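Local coordinates for protein LbaCas13a H328A (C2c2) (PDB 5WLH) that binds a CRISPR guide RNA and, as a Cas13a effector, probably cleaves RNA targets that pair with it, at residues D1064-T1075 with N1092-V1103. Sequence-based numbering, arbitrary orientation.
Sequences DIVEYYKLKKET and NIKKFQEMKNIV. With nucleotides of chain B.
The rings of Tyr-1068 and Phe-1096 meet with planes only 25° from parallel but slid so far apart that they hardly overlap; their two CE1 atoms lie 3.4 Å apart. Over one face of the tyrosine ring stands the methyl CG2 of Val-1103, a CH-pi contact 4.0 Å from the centroid, while the aliphatic chain of Lys-1100 runs alongside. The phenylalanine turns its edge to A38 of the bound RNA (chain B), with CE2 3.3 Å from C5 of the base; the carbonyl O of Tyr-1068 also lies at its edge, in plane, and CB of Lys-1100 sits over the rim of one face. Phe-1096 CG is anti to the backbone N (chi1 171°), which sends the ring into a hole formed by Tyr-1068, Leu-1071, Lys-1072 and Thr-1075. With an alanine here, a gap is likely to open among Tyr-1068, Leu-1071 and Lys-1072, and the adenine of A38 to lose its aromatic neighbour. Knobs-into-holes packing continues on the flank: Leu-1071 CD1 reaches Met-1099 CG at 3.7 Å, and the bent methionine brings CE to within 3.5 Å of the carbonyl O of Asp-1064. Thr-1075 CB packs on Ile-1093 CD1, and its OG1 hydrogen-bonds to Leu-1071 O at 2.8 Å. The segment axes approach to 9.0 Å, their directions 142° apart, in a helical hairpin whose second helix faces the guide RNA: Phe-1096 links the interhelical packing to A38, and Asn-1101 ND2 donates a nearly straight hydrogen bond to G39 O4' of chain B. Strand 1019-1021 packs against helix 1062-1075, Asp-1064 pairs with Arg-1358, and Lys-1094 touches strand 1336-1344.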
ATOM      1  N   ASP A1064     -14.859  34.565   9.970  1.00 43.74           N
ATOM      2  CA  ASP A1064     -15.025  33.513   8.967  1.00 38.54           C
ATOM      3  C   ASP A1064     -16.386  33.619   8.294  1.00 34.63           C
ATOM      4  O   ASP A1064     -16.495  33.549   7.064  1.00 37.01           O
ATOM      5  CB  ASP A1064     -14.876  32.133   9.614  1.00 40.65           C
ATOM      6  CG  ASP A1064     -13.453  31.823  10.031  1.00 43.20           C
ATOM      7  OD1 ASP A1064     -12.511  32.341   9.392  1.00 40.08           O
ATOM      8  OD2 ASP A1064     -13.285  31.048  10.999  1.00 47.12           O
ATOM      9  N   ILE A1065     -17.441  33.752   9.099  1.00 34.14           N
ATOM     10  CA  ILE A1065     -18.796  33.827   8.569  1.00 34.24           C
ATOM     11  C   ILE A1065     -18.973  35.108   7.769  1.00 37.03           C
ATOM     12  O   ILE A1065     -19.643  35.124   6.731  1.00 35.52           O
ATOM     13  CB  ILE A1065     -19.809  33.717   9.720  1.00 37.47           C
ATOM     14  CG1 ILE A1065     -19.658  32.363  10.431  1.00 34.83           C
ATOM     15  CG2 ILE A1065     -21.217  33.900   9.217  1.00 41.96           C
ATOM     16  CD1 ILE A1065     -20.182  32.359  11.830  1.00 33.74           C
ATOM     17  N   VAL A1066     -18.348  36.189   8.228  1.00 42.25           N
ATOM     18  CA  VAL A1066     -18.336  37.432   7.465  1.00 39.81           C
ATOM     19  C   VAL A1066     -17.694  37.209   6.101  1.00 42.71           C
ATOM     20  O   VAL A1066     -18.260  37.568   5.060  1.00 43.99           O
ATOM     21  CB  VAL A1066     -17.610  38.525   8.265  1.00 42.21           C
ATOM     22  CG1 VAL A1066     -17.283  39.726   7.381  1.00 42.72           C
ATOM     23  CG2 VAL A1066     -18.441  38.918   9.486  1.00 43.15           C
ATOM     24  N   GLU A1067     -16.502  36.605   6.087  1.00 43.76           N
ATOM     25  CA  GLU A1067     -15.803  36.360   4.827  1.00 41.30           C
ATOM     26  C   GLU A1067     -16.591  35.408   3.932  1.00 41.05           C
ATOM     27  O   GLU A1067     -16.632  35.584   2.709  1.00 38.79           O
ATOM     28  CB  GLU A1067     -14.400  35.820   5.114  1.00 42.79           C
ATOM     29  CG  GLU A1067     -13.531  35.571   3.884  1.00 49.24           C
ATOM     30  CD  GLU A1067     -13.042  36.848   3.212  1.00 55.87           C
ATOM     31  OE1 GLU A1067     -13.378  37.956   3.688  1.00 56.93           O
ATOM     32  OE2 GLU A1067     -12.310  36.736   2.201  1.00 57.47           O
ATOM     33  N   TYR A1068     -17.235  34.400   4.530  1.00 41.90           N
ATOM     34  CA  TYR A1068     -18.092  33.495   3.768  1.00 40.28           C
ATOM     35  C   TYR A1068     -19.183  34.266   3.026  1.00 40.16           C
ATOM     36  O   TYR A1068     -19.396  34.069   1.824  1.00 35.86           O
ATOM     37  CB  TYR A1068     -18.703  32.457   4.714  1.00 37.99           C
ATOM     38  CG  TYR A1068     -19.853  31.667   4.132  1.00 38.94           C
ATOM     39  CD1 TYR A1068     -19.626  30.615   3.262  1.00 38.29           C
ATOM     40  CD2 TYR A1068     -21.168  31.968   4.466  1.00 37.92           C
ATOM     41  CE1 TYR A1068     -20.676  29.890   2.722  1.00 38.42           C
ATOM     42  CE2 TYR A1068     -22.219  31.250   3.938  1.00 40.29           C
ATOM     43  CZ  TYR A1068     -21.966  30.209   3.062  1.00 38.78           C
ATOM     44  OH  TYR A1068     -23.012  29.488   2.525  1.00 40.40           O
ATOM     45  N   TYR A1069     -19.879  35.160   3.731  1.00 42.15           N
ATOM     46  CA  TYR A1069     -20.948  35.927   3.100  1.00 42.68           C
ATOM     47  C   TYR A1069     -20.401  36.901   2.064  1.00 44.33           C
ATOM     48  O   TYR A1069     -21.003  37.075   0.998  1.00 47.74           O
ATOM     49  CB  TYR A1069     -21.759  36.659   4.164  1.00 40.10           C
ATOM     50  CG  TYR A1069     -22.712  35.743   4.881  1.00 40.75           C
ATOM     51  CD1 TYR A1069     -23.626  34.973   4.170  1.00 42.34           C
ATOM     52  CD2 TYR A1069     -22.697  35.634   6.260  1.00 40.50           C
ATOM     53  CE1 TYR A1069     -24.500  34.131   4.821  1.00 40.80           C
ATOM     54  CE2 TYR A1069     -23.572  34.789   6.914  1.00 42.42           C
ATOM     55  CZ  TYR A1069     -24.462  34.042   6.191  1.00 40.57           C
ATOM     56  OH  TYR A1069     -25.331  33.202   6.849  1.00 47.94           O
ATOM     57  N   LYS A1070     -19.256  37.530   2.349  1.00 43.45           N
ATOM     58  CA  LYS A1070     -18.676  38.477   1.400  1.00 46.62           C
ATOM     59  C   LYS A1070     -18.294  37.789   0.096  1.00 46.82           C
ATOM     60  O   LYS A1070     -18.542  38.323  -0.991  1.00 45.07           O
ATOM     61  CB  LYS A1070     -17.457  39.168   2.011  1.00 51.00           C
ATOM     62  CG  LYS A1070     -17.776  40.223   3.071  1.00 53.78           C
ATOM     63  CD  LYS A1070     -16.515  40.995   3.458  1.00 59.50           C
ATOM     64  CE  LYS A1070     -16.777  42.007   4.569  1.00 64.27           C
ATOM     65  NZ  LYS A1070     -17.443  43.255   4.085  1.00 67.55           N
ATOM     66  N   LEU A1071     -17.688  36.601   0.183  1.00 41.56           N
ATOM     67  CA  LEU A1071     -17.335  35.871  -1.025  1.00 38.63           C
ATOM     68  C   LEU A1071     -18.565  35.269  -1.691  1.00 38.04           C
ATOM     69  O   LEU A1071     -18.588  35.112  -2.919  1.00 40.40           O
ATOM     70  CB  LEU A1071     -16.316  34.776  -0.702  1.00 36.31           C
ATOM     71  CG  LEU A1071     -14.897  35.278  -0.462  1.00 38.83           C
ATOM     72  CD1 LEU A1071     -14.119  34.283   0.390  1.00 39.81           C
ATOM     73  CD2 LEU A1071     -14.196  35.517  -1.781  1.00 38.62           C
ATOM     74  N   LYS A1072     -19.574  34.897  -0.898  1.00 34.53           N
ATOM     75  CA  LYS A1072     -20.862  34.498  -1.452  1.00 39.86           C
ATOM     76  C   LYS A1072     -21.383  35.582  -2.393  1.00 47.73           C
ATOM     77  O   LYS A1072     -21.690  35.316  -3.561  1.00 48.86           O
ATOM     78  CB  LYS A1072     -21.853  34.221  -0.309  1.00 41.60           C
ATOM     79  CG  LYS A1072     -23.189  33.497  -0.662  1.00 47.96           C
ATOM     80  CD  LYS A1072     -24.094  34.250  -1.664  1.00 52.34           C
ATOM     81  CE  LYS A1072     -24.563  35.621  -1.146  1.00 50.66           C
ATOM     82  NZ  LYS A1072     -25.529  36.259  -2.081  1.00 42.01           N
ATOM     83  N   LYS A1073     -21.488  36.817  -1.885  1.00 51.60           N
ATOM     84  CA  LYS A1073     -21.957  37.942  -2.694  1.00 55.47           C
ATOM     85  C   LYS A1073     -21.119  38.100  -3.954  1.00 58.05           C
ATOM     86  O   LYS A1073     -21.653  38.144  -5.068  1.00 61.00           O
ATOM     87  CB  LYS A1073     -21.920  39.239  -1.873  1.00 60.71           C
ATOM     88  CG  LYS A1073     -23.286  39.752  -1.406  1.00 67.88           C
ATOM     89  CD  LYS A1073     -23.174  41.077  -0.649  1.00 69.05           C
ATOM     90  CE  LYS A1073     -22.528  40.882   0.727  1.00 69.77           C
ATOM     91  NZ  LYS A1073     -23.366  40.083   1.671  1.00 70.42           N
ATOM     92  N   GLU A1074     -19.792  38.171  -3.794  1.00 59.31           N
ATOM     93  CA  GLU A1074     -18.908  38.472  -4.914  1.00 64.13           C
ATOM     94  C   GLU A1074     -18.926  37.394  -5.992  1.00 66.41           C
ATOM     95  O   GLU A1074     -18.507  37.665  -7.123  1.00 69.69           O
ATOM     96  CB  GLU A1074     -17.481  38.681  -4.406  1.00 66.80           C
ATOM     97  CG  GLU A1074     -16.585  39.471  -5.356  1.00 70.29           C
ATOM     98  CD  GLU A1074     -16.805  40.973  -5.266  1.00 72.77           C
ATOM     99  OE1 GLU A1074     -15.901  41.731  -5.677  1.00 73.96           O
ATOM    100  OE2 GLU A1074     -17.877  41.403  -4.783  1.00 74.02           O
ATOM    101  N   THR A1075     -19.397  36.186  -5.680  1.00 63.84           N
ATOM    102  CA  THR A1075     -19.457  35.109  -6.658  1.00 62.13           C
ATOM    103  C   THR A1075     -20.875  34.776  -7.096  1.00 64.39           C
ATOM    104  O   THR A1075     -21.050  33.928  -7.977  1.00 66.07           O
ATOM    105  CB  THR A1075     -18.786  33.845  -6.102  1.00 57.95           C
ATOM    106  OG1 THR A1075     -19.505  33.387  -4.951  1.00 52.23           O
ATOM    107  CG2 THR A1075     -17.341  34.131  -5.713  1.00 57.51           C
ATOM    108  N   ASN A1092     -11.611  33.595  -6.780  1.00 42.01           N
ATOM    109  CA  ASN A1092     -12.629  33.939  -5.792  1.00 41.58           C
ATOM    110  C   ASN A1092     -13.581  32.774  -5.551  1.00 37.26           C
ATOM    111  O   ASN A1092     -14.057  32.574  -4.428  1.00 34.67           O
ATOM    112  CB  ASN A1092     -13.402  35.178  -6.241  1.00 47.65           C
ATOM    113  CG  ASN A1092     -12.821  36.455  -5.675  1.00 47.65           C
ATOM    114  OD1 ASN A1092     -12.134  36.433  -4.652  1.00 44.82           O
ATOM    115  ND2 ASN A1092     -13.093  37.577  -6.334  1.00 51.27           N
ATOM    116  N   ILE A1093     -13.889  32.015  -6.600  1.00 36.77           N
ATOM    117  CA  ILE A1093     -14.707  30.824  -6.430  1.00 36.98           C
ATOM    118  C   ILE A1093     -14.010  29.845  -5.496  1.00 35.16           C
ATOM    119  O   ILE A1093     -14.623  29.302  -4.570  1.00 38.59           O
ATOM    120  CB  ILE A1093     -15.020  30.188  -7.796  1.00 41.37           C
ATOM    121  CG1 ILE A1093     -16.069  31.024  -8.529  1.00 44.52           C
ATOM    122  CG2 ILE A1093     -15.507  28.755  -7.637  1.00 38.50           C
ATOM    123  CD1 ILE A1093     -17.459  30.900  -7.931  1.00 45.37           C
ATOM    124  N   LYS A1094     -12.707  29.630  -5.715  1.00 36.38           N
ATOM    125  CA  LYS A1094     -11.937  28.743  -4.846  1.00 36.82           C
ATOM    126  C   LYS A1094     -11.955  29.236  -3.407  1.00 38.67           C
ATOM    127  O   LYS A1094     -12.132  28.443  -2.474  1.00 38.35           O
ATOM    128  CB  LYS A1094     -10.500  28.620  -5.353  1.00 38.59           C
ATOM    129  CG  LYS A1094      -9.642  27.618  -4.575  1.00 40.93           C
ATOM    130  CD  LYS A1094     -10.087  26.189  -4.869  1.00 40.16           C
ATOM    131  CE  LYS A1094      -9.061  25.168  -4.379  1.00 40.96           C
ATOM    132  NZ  LYS A1094      -8.956  25.139  -2.895  1.00 39.88           N
ATOM    133  N   LYS A1095     -11.783  30.547  -3.208  1.00 34.88           N
ATOM    134  CA  LYS A1095     -11.828  31.102  -1.860  1.00 35.49           C
ATOM    135  C   LYS A1095     -13.196  30.897  -1.226  1.00 34.81           C
ATOM    136  O   LYS A1095     -13.291  30.576  -0.035  1.00 34.12           O
ATOM    137  CB  LYS A1095     -11.468  32.591  -1.885  1.00 39.75           C
ATOM    138  CG  LYS A1095      -9.991  32.878  -2.071  1.00 43.94           C
ATOM    139  CD  LYS A1095      -9.719  34.382  -2.028  1.00 50.23           C
ATOM    140  CE  LYS A1095      -8.238  34.690  -2.206  1.00 54.37           C
ATOM    141  NZ  LYS A1095      -7.880  36.040  -1.670  1.00 58.77           N
ATOM    142  N   PHE A1096     -14.272  31.077  -1.999  1.00 31.17           N
ATOM    143  CA  PHE A1096     -15.594  30.837  -1.431  1.00 29.95           C
ATOM    144  C   PHE A1096     -15.756  29.379  -1.033  1.00 30.06           C
ATOM    145  O   PHE A1096     -16.260  29.070   0.051  1.00 33.36           O
ATOM    146  CB  PHE A1096     -16.709  31.197  -2.402  1.00 29.26           C
ATOM    147  CG  PHE A1096     -18.056  30.761  -1.903  1.00 37.21           C
ATOM    148  CD1 PHE A1096     -18.652  31.430  -0.853  1.00 38.44           C
ATOM    149  CD2 PHE A1096     -18.688  29.644  -2.424  1.00 42.02           C
ATOM    150  CE1 PHE A1096     -19.879  31.036  -0.366  1.00 42.00           C
ATOM    151  CE2 PHE A1096     -19.913  29.232  -1.927  1.00 42.85           C
ATOM    152  CZ  PHE A1096     -20.512  29.934  -0.903  1.00 42.92           C
ATOM    153  N   GLN A1097     -15.380  28.470  -1.932  1.00 31.85           N
ATOM    154  CA  GLN A1097     -15.466  27.048  -1.625  1.00 32.90           C
ATOM    155  C   GLN A1097     -14.711  26.730  -0.342  1.00 31.94           C
ATOM    156  O   GLN A1097     -15.211  25.994   0.521  1.00 31.46           O
ATOM    157  CB  GLN A1097     -14.917  26.237  -2.798  1.00 35.29           C
ATOM    158  CG  GLN A1097     -15.753  26.376  -4.063  1.00 38.55           C
ATOM    159  CD  GLN A1097     -15.246  25.524  -5.208  1.00 41.89           C
ATOM    160  OE1 GLN A1097     -14.050  25.511  -5.517  1.00 47.19           O
ATOM    161  NE2 GLN A1097     -16.153  24.791  -5.836  1.00 44.33           N
ATOM    162  N   GLU A1098     -13.524  27.315  -0.175  1.00 31.10           N
ATOM    163  CA  GLU A1098     -12.759  27.077   1.048  1.00 35.15           C
ATOM    164  C   GLU A1098     -13.495  27.597   2.278  1.00 33.59           C
ATOM    165  O   GLU A1098     -13.492  26.947   3.329  1.00 32.81           O
ATOM    166  CB  GLU A1098     -11.372  27.712   0.946  1.00 37.93           C
ATOM    167  CG  GLU A1098     -10.453  27.023  -0.049  1.00 40.57           C
ATOM    168  CD  GLU A1098      -9.226  27.857  -0.414  1.00 47.93           C
ATOM    169  OE1 GLU A1098      -9.207  29.069  -0.108  1.00 50.22           O
ATOM    170  OE2 GLU A1098      -8.283  27.301  -1.015  1.00 50.59           O
ATOM    171  N   MET A1099     -14.134  28.769   2.173  1.00 36.52           N
ATOM    172  CA  MET A1099     -14.840  29.310   3.330  1.00 32.84           C
ATOM    173  C   MET A1099     -16.116  28.532   3.618  1.00 30.25           C
ATOM    174  O   MET A1099     -16.493  28.360   4.786  1.00 30.58           O
ATOM    175  CB  MET A1099     -15.171  30.790   3.120  1.00 36.62           C
ATOM    176  CG  MET A1099     -13.963  31.707   3.080  1.00 39.09           C
ATOM    177  SD  MET A1099     -12.813  31.472   4.453  1.00 44.71           S
ATOM    178  CE  MET A1099     -13.880  31.534   5.889  1.00 37.78           C
ATOM    179  N   LYS A1100     -16.809  28.079   2.569  1.00 30.86           N
ATOM    180  CA  LYS A1100     -17.975  27.235   2.797  1.00 35.57           C
ATOM    181  C   LYS A1100     -17.576  25.972   3.552  1.00 35.45           C
ATOM    182  O   LYS A1100     -18.254  25.562   4.499  1.00 36.45           O
ATOM    183  CB  LYS A1100     -18.644  26.892   1.466  1.00 36.14           C
ATOM    184  CG  LYS A1100     -20.008  26.208   1.602  1.00 39.36           C
ATOM    185  CD  LYS A1100     -20.632  25.979   0.232  1.00 45.94           C
ATOM    186  CE  LYS A1100     -22.005  25.359   0.352  1.00 50.44           C
ATOM    187  NZ  LYS A1100     -22.636  25.688   1.659  1.00 56.01           N
ATOM    188  N   ASN A1101     -16.447  25.372   3.169  1.00 33.86           N
ATOM    189  CA  ASN A1101     -15.964  24.182   3.859  1.00 33.08           C
ATOM    190  C   ASN A1101     -15.694  24.462   5.334  1.00 34.47           C
ATOM    191  O   ASN A1101     -15.876  23.579   6.184  1.00 36.74           O
ATOM    192  CB  ASN A1101     -14.708  23.661   3.158  1.00 33.08           C
ATOM    193  CG  ASN A1101     -15.036  22.892   1.888  1.00 33.70           C
ATOM    194  OD1 ASN A1101     -16.160  22.446   1.709  1.00 37.90           O
ATOM    195  ND2 ASN A1101     -14.060  22.731   1.010  1.00 33.92           N
ATOM    196  N   ILE A1102     -15.297  25.686   5.668  1.00 32.64           N
ATOM    197  CA  ILE A1102     -15.027  26.016   7.063  1.00 31.84           C
ATOM    198  C   ILE A1102     -16.330  26.166   7.844  1.00 31.85           C
ATOM    199  O   ILE A1102     -16.524  25.536   8.892  1.00 28.38           O
ATOM    200  CB  ILE A1102     -14.157  27.281   7.151  1.00 33.66           C
ATOM    201  CG1 ILE A1102     -12.727  26.944   6.728  1.00 33.90           C
ATOM    202  CG2 ILE A1102     -14.186  27.863   8.555  1.00 34.43           C
ATOM    203  CD1 ILE A1102     -11.891  28.151   6.384  1.00 30.89           C
ATOM    204  N   VAL A1103     -17.234  27.030   7.368  1.00 33.16           N
ATOM    205  CA  VAL A1103     -18.426  27.314   8.163  1.00 34.05           C
ATOM    206  C   VAL A1103     -19.332  26.092   8.254  1.00 35.86           C
ATOM    207  O   VAL A1103     -20.091  25.953   9.217  1.00 35.41           O
ATOM    208  CB  VAL A1103     -19.181  28.538   7.603  1.00 34.33           C
ATOM    209  CG1 VAL A1103     -18.243  29.722   7.519  1.00 32.74           C
ATOM    210  CG2 VAL A1103     -19.787  28.231   6.246  1.00 38.23           C
TER
ATOM    211  P     A B  38     -22.969  22.115  -1.755  1.00 40.05           P
ATOM    212  OP1   A B  38     -22.722  22.310  -0.300  1.00 35.09           O
ATOM    213  OP2   A B  38     -23.561  23.254  -2.518  1.00 38.40           O
ATOM    214  O5'   A B  38     -21.631  21.760  -2.530  1.00 39.87           O
ATOM    215  C5'   A B  38     -21.671  21.355  -3.894  1.00 38.82           C
ATOM    216  C4'   A B  38     -20.562  21.991  -4.694  1.00 44.17           C
ATOM    217  O4'   A B  38     -20.966  23.320  -5.118  1.00 44.83           O
ATOM    218  C3'   A B  38     -19.237  22.167  -3.951  1.00 44.73           C
ATOM    219  O3'   A B  38     -18.169  22.021  -4.874  1.00 41.99           O
ATOM    220  C2'   A B  38     -19.284  23.621  -3.513  1.00 47.53           C
ATOM    221  O2'   A B  38     -18.014  24.200  -3.299  1.00 50.20           O
ATOM    222  C1'   A B  38     -19.994  24.260  -4.700  1.00 47.28           C
ATOM    223  N9    A B  38     -20.655  25.530  -4.399  1.00 46.17           N
ATOM    224  C8    A B  38     -21.625  25.801  -3.470  1.00 48.54           C
ATOM    225  N7    A B  38     -21.997  27.058  -3.458  1.00 49.90           N
ATOM    226  C5    A B  38     -21.222  27.645  -4.451  1.00 49.56           C
ATOM    227  C6    A B  38     -21.137  28.961  -4.939  1.00 51.40           C
ATOM    228  N6    A B  38     -21.878  29.962  -4.467  1.00 52.16           N
ATOM    229  N1    A B  38     -20.255  29.214  -5.928  1.00 50.58           N
ATOM    230  C2    A B  38     -19.510  28.206  -6.400  1.00 50.52           C
ATOM    231  N3    A B  38     -19.498  26.930  -6.021  1.00 48.29           N
ATOM    232  C4    A B  38     -20.388  26.717  -5.036  1.00 48.84           C
ATOM    233  P     G B  39     -17.324  20.666  -4.894  1.00 44.47           P
ATOM    234  OP1   G B  39     -16.448  20.727  -6.089  1.00 41.91           O
ATOM    235  OP2   G B  39     -18.282  19.538  -4.721  1.00 45.75           O
ATOM    236  O5'   G B  39     -16.459  20.738  -3.549  1.00 43.64           O
ATOM    237  C5'   G B  39     -15.460  21.739  -3.352  1.00 41.25           C
ATOM    238  C4'   G B  39     -14.234  21.179  -2.668  1.00 42.92           C
ATOM    239  O4'   G B  39     -14.536  20.889  -1.266  1.00 40.23           O
ATOM    240  C3'   G B  39     -13.703  19.867  -3.257  1.00 42.38           C
ATOM    241  O3'   G B  39     -12.293  19.805  -3.051  1.00 42.24           O
ATOM    242  C2'   G B  39     -14.344  18.832  -2.344  1.00 42.13           C
ATOM    243  O2'   G B  39     -13.740  17.557  -2.350  1.00 42.28           O
ATOM    244  C1'   G B  39     -14.199  19.536  -1.002  1.00 40.80           C
ATOM    245  N9    G B  39     -15.029  18.984   0.072  1.00 37.49           N
ATOM    246  C8    G B  39     -14.598  18.591   1.319  1.00 38.00           C
ATOM    247  N7    G B  39     -15.562  18.107   2.058  1.00 40.34           N
ATOM    248  C5    G B  39     -16.691  18.175   1.247  1.00 39.44           C
ATOM    249  C6    G B  39     -18.040  17.795   1.488  1.00 41.28           C
ATOM    250  O6    G B  39     -18.553  17.305   2.505  1.00 41.81           O
ATOM    251  N1    G B  39     -18.840  18.046   0.379  1.00 39.66           N
ATOM    252  C2    G B  39     -18.421  18.580  -0.812  1.00 37.18           C
ATOM    253  N2    G B  39     -19.355  18.749  -1.763  1.00 37.84           N
ATOM    254  N3    G B  39     -17.176  18.942  -1.044  1.00 38.14           N
ATOM    255  C4    G B  39     -16.372  18.708   0.014  1.00 38.48           C
TER